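Local structure of epoxide hydrolase (Aspergillus niger, 3G0I) at residues L213-A218 with D346-P351; E277-W282 with G371-L376. The protein probably hydrolyses epoxides to vicinal diols, and is seen here with 2-propylpentanamide in its active-site pocket. One frame throughout, in Å; residues are numbered along the deposited sequence.

Both contacts are buried and both touch the bound 2-propylpentanamide. Contact 2 lies deeper, about 10 Å from the centre of the chain to its own centre, against about 16 Å for contact 1. Contact 1 joins two loops that follow the neighbouring parallel strands 206-211 and 337-342. Contact 2 sets the C-terminal part of helix 268-281 and Trp282 against the turn into helix 374-377 and the start of that helix. Their chemistry differs. In contact 1 aliphatic and sulfur-bearing side chains meet, and a water links the backbones. In contact 2 aromatic rings stack and one direct backbone hydrogen bond crosses. A probable hydrogen bond of 2.7 Å between Asp346 OD1 and His372 ND1 joins the two contacts, and Leu347 packs on Trp282.

Contact 1: residues L213-A218 with D346-P351; sequences LCAMRA and DLCPVP. With VPR (2-propylpentanamide), chain C.
The carboxylate of Asp346 has Leu213 above its plane, with Leu213 CD1 4.0 Å from Asp346 OD2. At the other oxygen, Leu347 N gives a hydrogen bond to OD1 on its anti side, 26° out of the plane. OD1 also bonds His372 ND1. In this alpha/beta hydrolase fold the loop after strand 337-342 thus brings an acid to the predicted active-site histidine, consistent with the charge-relay acid of the family. With chi1 at 179° the Leu213 branch extends away from its own N, and both methyls reach a propyl end of the bound 2-propylpentanamide, CD1 and CD2 each 3.7 Å from VPR C5A. Leu347 CD1 touches the same propyl end, so the two loops line this part of the pocket together. Further along, Val350 bridges the loops with both methyls. Its CG1 meets Met216 CG at 3.8 Å, while its CG2 lies against the backbone oxygen Cys214 O at 3.3 Å. Ala215 CB packs on the sulfur of Cys348. Helix 352-355 covers Cys214, Met216 and Val350. Pro349 centres an inverse gamma turn, closed by a weak bond from Val350 N to Cys348 O. No direct hydrogen bond joins the segments. Instead a water accepts from Cys214 N at 2.7 Å and donates to Cys348 O at 2.9 Å.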
ATOM      1  N   LEU A 213      23.462   7.108  -0.454  1.00 12.50           N
ATOM      2  CA  LEU A 213      22.691   5.913  -0.086  1.00 13.82           C
ATOM      3  C   LEU A 213      23.420   4.658  -0.570  1.00 15.18           C
ATOM      4  O   LEU A 213      23.853   4.604  -1.714  1.00 14.54           O
ATOM      5  CB  LEU A 213      21.271   5.935  -0.684  1.00 13.73           C
ATOM      6  CG  LEU A 213      20.379   4.715  -0.378  1.00 12.73           C
ATOM      7  CD1 LEU A 213      20.015   4.647   1.109  1.00 11.83           C
ATOM      8  CD2 LEU A 213      19.114   4.708  -1.232  1.00 12.64           C
ATOM      9  N   CYS A 214      23.557   3.664   0.304  1.00 17.28           N
ATOM     10  CA  CYS A 214      24.126   2.376  -0.093  1.00 18.89           C
ATOM     11  C   CYS A 214      23.310   1.249   0.518  1.00 20.02           C
ATOM     12  O   CYS A 214      23.744   0.615   1.475  1.00 20.67           O
ATOM     13  CB  CYS A 214      25.601   2.264   0.322  1.00 18.74           C
ATOM     14  SG  CYS A 214      26.465   0.814  -0.379  1.00 19.98           S
ATOM     15  N   ALA A 215      22.125   1.008  -0.040  1.00 21.34           N
ATOM     16  CA  ALA A 215      21.209  -0.007   0.482  1.00 22.61           C
ATOM     17  C   ALA A 215      21.781  -1.407   0.249  1.00 23.22           C
ATOM     18  O   ALA A 215      21.956  -1.813  -0.896  1.00 23.16           O
ATOM     19  CB  ALA A 215      19.830   0.139  -0.168  1.00 22.45           C
ATOM     20  N   MET A 216      22.086  -2.127   1.330  1.00 24.22           N
ATOM     21  CA  MET A 216      22.756  -3.435   1.214  1.00 25.05           C
ATOM     22  C   MET A 216      22.550  -4.396   2.380  1.00 26.74           C
ATOM     23  O   MET A 216      22.250  -3.983   3.498  1.00 27.69           O
ATOM     24  CB  MET A 216      24.265  -3.253   0.978  1.00 24.72           C
ATOM     25  CG  MET A 216      25.021  -2.627   2.145  1.00 23.74           C
ATOM     26  SD  MET A 216      26.768  -2.422   1.788  1.00 22.71           S
ATOM     27  CE  MET A 216      27.273  -4.139   1.624  1.00 22.97           C
ATOM     28  N   ARG A 217      22.731  -5.685   2.090  1.00 28.73           N
ATOM     29  CA  ARG A 217      22.779  -6.750   3.095  1.00 30.53           C
ATOM     30  C   ARG A 217      24.185  -6.820   3.701  1.00 30.67           C
ATOM     31  O   ARG A 217      25.124  -6.212   3.182  1.00 30.85           O
ATOM     32  CB  ARG A 217      22.500  -8.108   2.436  1.00 30.53           C
ATOM     33  CG  ARG A 217      21.075  -8.400   1.971  1.00 31.99           C
ATOM     34  CD  ARG A 217      21.105  -9.628   1.035  1.00 32.50           C
ATOM     35  NE  ARG A 217      20.026 -10.585   1.294  1.00 36.81           N
ATOM     36  CZ  ARG A 217      19.980 -11.826   0.804  1.00 38.48           C
ATOM     37  NH1 ARG A 217      20.962 -12.286   0.029  1.00 38.61           N
ATOM     38  NH2 ARG A 217      18.951 -12.618   1.095  1.00 39.40           N
ATOM     39  N   ALA A 218      24.333  -7.586   4.781  1.00 31.24           N
ATOM     40  CA  ALA A 218      25.653  -7.907   5.327  1.00 31.73           C
ATOM     41  C   ALA A 218      26.521  -8.568   4.251  1.00 32.19           C
ATOM     42  O   ALA A 218      26.048  -9.467   3.552  1.00 32.09           O
ATOM     43  CB  ALA A 218      25.514  -8.819   6.538  1.00 31.80           C
ATOM     44  N   ASP A 346      18.977   8.904   7.267  1.00 11.79           N
ATOM     45  CA  ASP A 346      18.589   8.200   6.060  1.00 11.95           C
ATOM     46  C   ASP A 346      18.229   6.775   6.500  1.00 12.53           C
ATOM     47  O   ASP A 346      18.546   6.364   7.631  1.00 12.11           O
ATOM     48  CB  ASP A 346      19.698   8.216   4.997  1.00 12.03           C
ATOM     49  CG  ASP A 346      19.153   8.041   3.571  1.00 11.53           C
ATOM     50  OD1 ASP A 346      17.998   7.597   3.410  1.00 12.10           O
ATOM     51  OD2 ASP A 346      19.867   8.368   2.605  1.00 10.88           O
ATOM     52  N   LEU A 347      17.564   6.028   5.626  1.00 12.92           N
ATOM     53  CA  LEU A 347      16.832   4.829   6.056  1.00 14.16           C
ATOM     54  C   LEU A 347      17.632   3.538   6.146  1.00 14.98           C
ATOM     55  O   LEU A 347      17.201   2.591   6.817  1.00 15.44           O
ATOM     56  CB  LEU A 347      15.601   4.630   5.174  1.00 14.05           C
ATOM     57  CG  LEU A 347      14.745   5.885   5.327  1.00 15.20           C
ATOM     58  CD1 LEU A 347      14.150   6.282   3.999  1.00 17.36           C
ATOM     59  CD2 LEU A 347      13.707   5.697   6.427  1.00 16.29           C
ATOM     60  N   CYS A 348      18.791   3.505   5.488  1.00 15.37           N
ATOM     61  CA  CYS A 348      19.633   2.312   5.450  1.00 16.32           C
ATOM     62  C   CYS A 348      21.058   2.634   5.919  1.00 16.01           C
ATOM     63  O   CYS A 348      22.013   2.514   5.139  1.00 16.18           O
ATOM     64  CB  CYS A 348      19.637   1.721   4.032  1.00 16.08           C
ATOM     65  SG  CYS A 348      17.981   1.256   3.485  1.00 20.08           S
ATOM     66  N   PRO A 349      21.209   3.028   7.204  1.00 16.02           N
ATOM     67  CA  PRO A 349      22.519   3.468   7.687  1.00 16.56           C
ATOM     68  C   PRO A 349      23.465   2.286   7.903  1.00 17.31           C
ATOM     69  O   PRO A 349      23.577   1.771   9.013  1.00 18.25           O
ATOM     70  CB  PRO A 349      22.205   4.178   9.013  1.00 16.60           C
ATOM     71  CG  PRO A 349      20.839   3.742   9.414  1.00 16.07           C
ATOM     72  CD  PRO A 349      20.188   3.021   8.268  1.00 15.78           C
ATOM     73  N   VAL A 350      24.116   1.862   6.827  1.00 17.43           N
ATOM     74  CA  VAL A 350      25.098   0.795   6.864  1.00 17.75           C
ATOM     75  C   VAL A 350      26.478   1.362   7.219  1.00 18.01           C
ATOM     76  O   VAL A 350      26.753   2.537   6.950  1.00 17.83           O
ATOM     77  CB  VAL A 350      25.147   0.026   5.521  1.00 18.12           C
ATOM     78  CG1 VAL A 350      23.913  -0.881   5.382  1.00 18.24           C
ATOM     79  CG2 VAL A 350      25.261   0.981   4.335  1.00 17.30           C
ATOM     80  N   PRO A 351      27.343   0.539   7.841  1.00 17.91           N
ATOM     81  CA  PRO A 351      28.669   1.009   8.232  1.00 17.92           C
ATOM     82  C   PRO A 351      29.625   1.156   7.052  1.00 17.60           C
ATOM     83  O   PRO A 351      29.430   0.522   6.019  1.00 17.37           O
ATOM     84  CB  PRO A 351      29.164  -0.101   9.165  1.00 18.17           C
ATOM     85  CG  PRO A 351      28.480  -1.313   8.695  1.00 17.89           C
ATOM     86  CD  PRO A 351      27.129  -0.870   8.223  1.00 18.15           C
TER
HETATM   87  C5  VPR C   1      15.126   2.915  -4.246  1.00 19.83           C
HETATM   88  C4  VPR C   1      14.173   2.589  -3.128  1.00 18.48           C
HETATM   89  C3  VPR C   1      14.647   3.389  -1.926  1.00 20.01           C
HETATM   90  C2  VPR C   1      13.511   3.791  -0.987  1.00 17.71           C
HETATM   91  C3A VPR C   1      14.024   4.546   0.237  1.00 18.88           C
HETATM   92  C4A VPR C   1      15.122   3.778   0.965  1.00 20.35           C
HETATM   93  C5A VPR C   1      16.277   4.715   1.213  1.00 21.37           C
HETATM   94  C1  VPR C   1      12.471   4.609  -1.699  1.00 16.78           C
HETATM   95  N   VPR C   1      12.751   5.740  -2.171  1.00 16.39           N
HETATM   96  O   VPR C   1      11.258   4.108  -1.819  1.00 16.50           O
HETATM   97  O   HOH W   1      23.009   4.093   2.923  1.00 15.89           O

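Contact 2: residues E277-W282 with G371-L376; sequences EKYLQW and GHFAAL. With VPR (2-propylpentanamide), chain C.
Tyr279 and Phe373 form an offset stack, their ring planes 12° apart and their centroids 4.6 Å apart. Tyr279 CE2 sits over one face of Phe373, toward the rim, 3.5 Å from Phe373 CZ. The opposite face of Phe373 carries His372 CD2 over its centre. The phenyl ring is therefore held between tyrosine and histidine. Trp282 meets the histidine differently. It turns an edge to the imidazole face in a T-shaped pair with planes at 64°, and Trp282 CE3 comes 3.7 Å from His372 CD2. Lys278 CB rests over one face of the indole. The backbones are tied as well: His372 N donates to Trp282 O at 2.8 Å, with an N-H...O angle of 163°. The first torsion of His372 swings its ring away from its own N and toward the ligand, where ND1 is 3.8 Å from VPR C5A. Trp282 CH2 lies 3.8 Å from VPR C1. Within the helix, Lys278 NZ forms a salt bridge with Glu277 OE2, meeting it from above the carboxylate plane. Arg256 of the second subunit also bridges to OE2, and Tyr279 OH bonds Pro116 O. In this alpha/beta hydrolase site His372 and Tyr312 are predicted proton donors and Asp190 the predicted nucleophile. The packing probably limits the tilt of the imidazole, and the bond between ND1 and Asp346 OD1 would fix its rotation, consistent with NE2 lying near Asp190 OD1.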
ATOM      1  N   GLU A 277       3.544  11.172   4.134  1.00  6.40           N
ATOM      2  CA  GLU A 277       4.042  10.304   5.199  1.00  6.31           C
ATOM      3  C   GLU A 277       5.571  10.193   5.180  1.00  6.31           C
ATOM      4  O   GLU A 277       6.225  10.224   6.226  1.00  6.42           O
ATOM      5  CB  GLU A 277       3.427   8.909   5.113  1.00  6.36           C
ATOM      6  CG  GLU A 277       3.787   8.050   6.337  1.00  6.95           C
ATOM      7  CD  GLU A 277       3.683   6.558   6.073  1.00  7.67           C
ATOM      8  OE1 GLU A 277       2.552   6.057   5.872  1.00  8.54           O
ATOM      9  OE2 GLU A 277       4.735   5.885   6.080  1.00  7.14           O
ATOM     10  N   LYS A 278       6.133  10.083   3.983  1.00  5.86           N
ATOM     11  CA  LYS A 278       7.570   9.909   3.823  1.00  6.38           C
ATOM     12  C   LYS A 278       8.367  11.202   4.033  1.00  6.55           C
ATOM     13  O   LYS A 278       9.460  11.176   4.600  1.00  6.45           O
ATOM     14  CB  LYS A 278       7.873   9.256   2.464  1.00  5.85           C
ATOM     15  CG  LYS A 278       6.989   8.040   2.160  1.00  5.40           C
ATOM     16  CD  LYS A 278       6.982   7.044   3.334  1.00  4.75           C
ATOM     17  CE  LYS A 278       6.416   5.697   2.932  1.00  4.64           C
ATOM     18  NZ  LYS A 278       6.215   4.814   4.142  1.00  5.97           N
ATOM     19  N   TYR A 279       7.825  12.332   3.581  1.00  7.44           N
ATOM     20  CA  TYR A 279       8.458  13.631   3.859  1.00  8.24           C
ATOM     21  C   TYR A 279       8.465  13.951   5.362  1.00  8.75           C
ATOM     22  O   TYR A 279       9.297  14.724   5.833  1.00  8.95           O
ATOM     23  CB  TYR A 279       7.822  14.762   3.048  1.00  8.20           C
ATOM     24  CG  TYR A 279       8.315  14.875   1.615  1.00  8.18           C
ATOM     25  CD1 TYR A 279       7.496  14.520   0.547  1.00  8.98           C
ATOM     26  CD2 TYR A 279       9.589  15.379   1.330  1.00  9.56           C
ATOM     27  CE1 TYR A 279       7.934  14.635  -0.788  1.00  7.51           C
ATOM     28  CE2 TYR A 279      10.046  15.499  -0.005  1.00 10.35           C
ATOM     29  CZ  TYR A 279       9.208  15.125  -1.051  1.00  9.03           C
ATOM     30  OH  TYR A 279       9.651  15.241  -2.349  1.00  7.81           O
ATOM     31  N   LEU A 280       7.543  13.336   6.106  1.00  9.58           N
ATOM     32  CA  LEU A 280       7.515  13.424   7.571  1.00  9.87           C
ATOM     33  C   LEU A 280       8.479  12.462   8.283  1.00 10.60           C
ATOM     34  O   LEU A 280       9.183  12.859   9.230  1.00 11.03           O
ATOM     35  CB  LEU A 280       6.085  13.190   8.081  1.00  9.97           C
ATOM     36  CG  LEU A 280       5.027  14.244   7.753  1.00  9.56           C
ATOM     37  CD1 LEU A 280       3.649  13.769   8.208  1.00 10.14           C
ATOM     38  CD2 LEU A 280       5.381  15.591   8.399  1.00  8.79           C
ATOM     39  N   GLN A 281       8.503  11.206   7.840  1.00 10.50           N
ATOM     40  CA  GLN A 281       9.259  10.151   8.529  1.00 11.42           C
ATOM     41  C   GLN A 281      10.715  10.035   8.080  1.00 11.19           C
ATOM     42  O   GLN A 281      11.545   9.533   8.830  1.00 10.87           O
ATOM     43  CB  GLN A 281       8.584   8.778   8.371  1.00 11.24           C
ATOM     44  CG  GLN A 281       7.158   8.702   8.894  1.00 12.19           C
ATOM     45  CD  GLN A 281       6.578   7.276   8.908  1.00 13.26           C
ATOM     46  OE1 GLN A 281       7.059   6.364   8.206  1.00 14.82           O
ATOM     47  NE2 GLN A 281       5.533   7.085   9.717  1.00 14.24           N
ATOM     48  N   TRP A 282      11.031  10.506   6.878  1.00 11.14           N
ATOM     49  CA  TRP A 282      12.364  10.258   6.293  1.00 11.22           C
ATOM     50  C   TRP A 282      13.414  11.337   6.533  1.00 11.58           C
ATOM     51  O   TRP A 282      14.585  11.150   6.209  1.00 11.96           O
ATOM     52  CB  TRP A 282      12.256   9.981   4.798  1.00 10.48           C
ATOM     53  CG  TRP A 282      11.571   8.690   4.448  1.00 10.53           C
ATOM     54  CD1 TRP A 282      11.062   7.747   5.316  1.00  9.47           C
ATOM     55  CD2 TRP A 282      11.373   8.170   3.129  1.00  9.46           C
ATOM     56  NE1 TRP A 282      10.544   6.686   4.601  1.00  9.53           N
ATOM     57  CE2 TRP A 282      10.721   6.921   3.262  1.00  9.15           C
ATOM     58  CE3 TRP A 282      11.664   8.652   1.841  1.00  9.86           C
ATOM     59  CZ2 TRP A 282      10.357   6.147   2.158  1.00  9.31           C
ATOM     60  CZ3 TRP A 282      11.308   7.878   0.744  1.00  9.07           C
ATOM     61  CH2 TRP A 282      10.658   6.638   0.912  1.00  9.86           C
ATOM     62  N   GLY A 371      18.762  13.653   7.432  1.00 10.52           N
ATOM     63  CA  GLY A 371      18.083  12.417   7.072  1.00 10.07           C
ATOM     64  C   GLY A 371      18.204  12.079   5.597  1.00  9.54           C
ATOM     65  O   GLY A 371      19.243  12.321   4.972  1.00  9.28           O
ATOM     66  N   HIS A 372      17.122  11.542   5.043  1.00  8.82           N
ATOM     67  CA  HIS A 372      17.142  10.931   3.714  1.00  8.15           C
ATOM     68  C   HIS A 372      17.286  11.943   2.568  1.00  8.37           C
ATOM     69  O   HIS A 372      17.985  11.683   1.574  1.00  8.44           O
ATOM     70  CB  HIS A 372      15.900  10.048   3.533  1.00  8.17           C
ATOM     71  CG  HIS A 372      15.656   9.633   2.118  1.00  7.51           C
ATOM     72  ND1 HIS A 372      16.233   8.512   1.562  1.00  6.22           N
ATOM     73  CD2 HIS A 372      14.917  10.206   1.136  1.00  7.70           C
ATOM     74  CE1 HIS A 372      15.846   8.404   0.302  1.00  7.27           C
ATOM     75  NE2 HIS A 372      15.052   9.423   0.018  1.00  6.29           N
ATOM     76  N   PHE A 373      16.638  13.094   2.707  1.00  7.86           N
ATOM     77  CA  PHE A 373      16.653  14.093   1.654  1.00  7.99           C
ATOM     78  C   PHE A 373      17.852  15.001   1.828  1.00  8.51           C
ATOM     79  O   PHE A 373      17.702  16.187   2.103  1.00  8.54           O
ATOM     80  CB  PHE A 373      15.350  14.895   1.650  1.00  7.50           C
ATOM     81  CG  PHE A 373      14.126  14.073   1.337  1.00  7.84           C
ATOM     82  CD1 PHE A 373      13.327  13.573   2.369  1.00  6.50           C
ATOM     83  CD2 PHE A 373      13.760  13.821   0.011  1.00  6.66           C
ATOM     84  CE1 PHE A 373      12.196  12.819   2.092  1.00  6.84           C
ATOM     85  CE2 PHE A 373      12.636  13.055  -0.284  1.00  6.70           C
ATOM     86  CZ  PHE A 373      11.839  12.557   0.756  1.00  7.08           C
ATOM     87  N   ALA A 374      19.045  14.439   1.648  1.00  9.03           N
ATOM     88  CA  ALA A 374      20.299  15.133   1.994  1.00 10.29           C
ATOM     89  C   ALA A 374      20.405  16.506   1.348  1.00 10.52           C
ATOM     90  O   ALA A 374      20.717  17.489   2.025  1.00 11.23           O
ATOM     91  CB  ALA A 374      21.520  14.276   1.631  1.00  9.33           C
ATOM     92  N   ALA A 375      20.136  16.568   0.040  1.00 10.78           N
ATOM     93  CA  ALA A 375      20.234  17.824  -0.713  1.00 10.55           C
ATOM     94  C   ALA A 375      19.281  18.906  -0.188  1.00 10.34           C
ATOM     95  O   ALA A 375      19.634  20.080  -0.178  1.00 10.62           O
ATOM     96  CB  ALA A 375      20.042  17.583  -2.217  1.00 10.02           C
ATOM     97  N   LEU A 376      18.088  18.509   0.256  1.00 10.20           N
ATOM     98  CA  LEU A 376      17.116  19.453   0.844  1.00  9.90           C
ATOM     99  C   LEU A 376      17.414  19.824   2.291  1.00  9.70           C
ATOM    100  O   LEU A 376      17.180  20.962   2.692  1.00 10.18           O
ATOM    101  CB  LEU A 376      15.703  18.858   0.819  1.00 10.01           C
ATOM    102  CG  LEU A 376      14.885  18.873  -0.455  1.00 10.65           C
ATOM    103  CD1 LEU A 376      13.562  18.160  -0.177  1.00  9.60           C
ATOM    104  CD2 LEU A 376      14.672  20.317  -0.936  1.00 10.09           C
TER
HETATM  105  C5  VPR C   1      15.126   2.915  -4.246  1.00 19.83           C
HETATM  106  C4  VPR C   1      14.173   2.589  -3.128  1.00 18.48           C
HETATM  107  C3  VPR C   1      14.647   3.389  -1.926  1.00 20.01           C
HETATM  108  C2  VPR C   1      13.511   3.791  -0.987  1.00 17.71           C
HETATM  109  C3A VPR C   1      14.024   4.546   0.237  1.00 18.88           C
HETATM  110  C4A VPR C   1      15.122   3.778   0.965  1.00 20.35           C
HETATM  111  C5A VPR C   1      16.277   4.715   1.213  1.00 21.37           C
HETATM  112  C1  VPR C   1      12.471   4.609  -1.699  1.00 16.78           C
HETATM  113  N   VPR C   1      12.751   5.740  -2.171  1.00 16.39           N
HETATM  114  O   VPR C   1      11.258   4.108  -1.819  1.00 16.50           O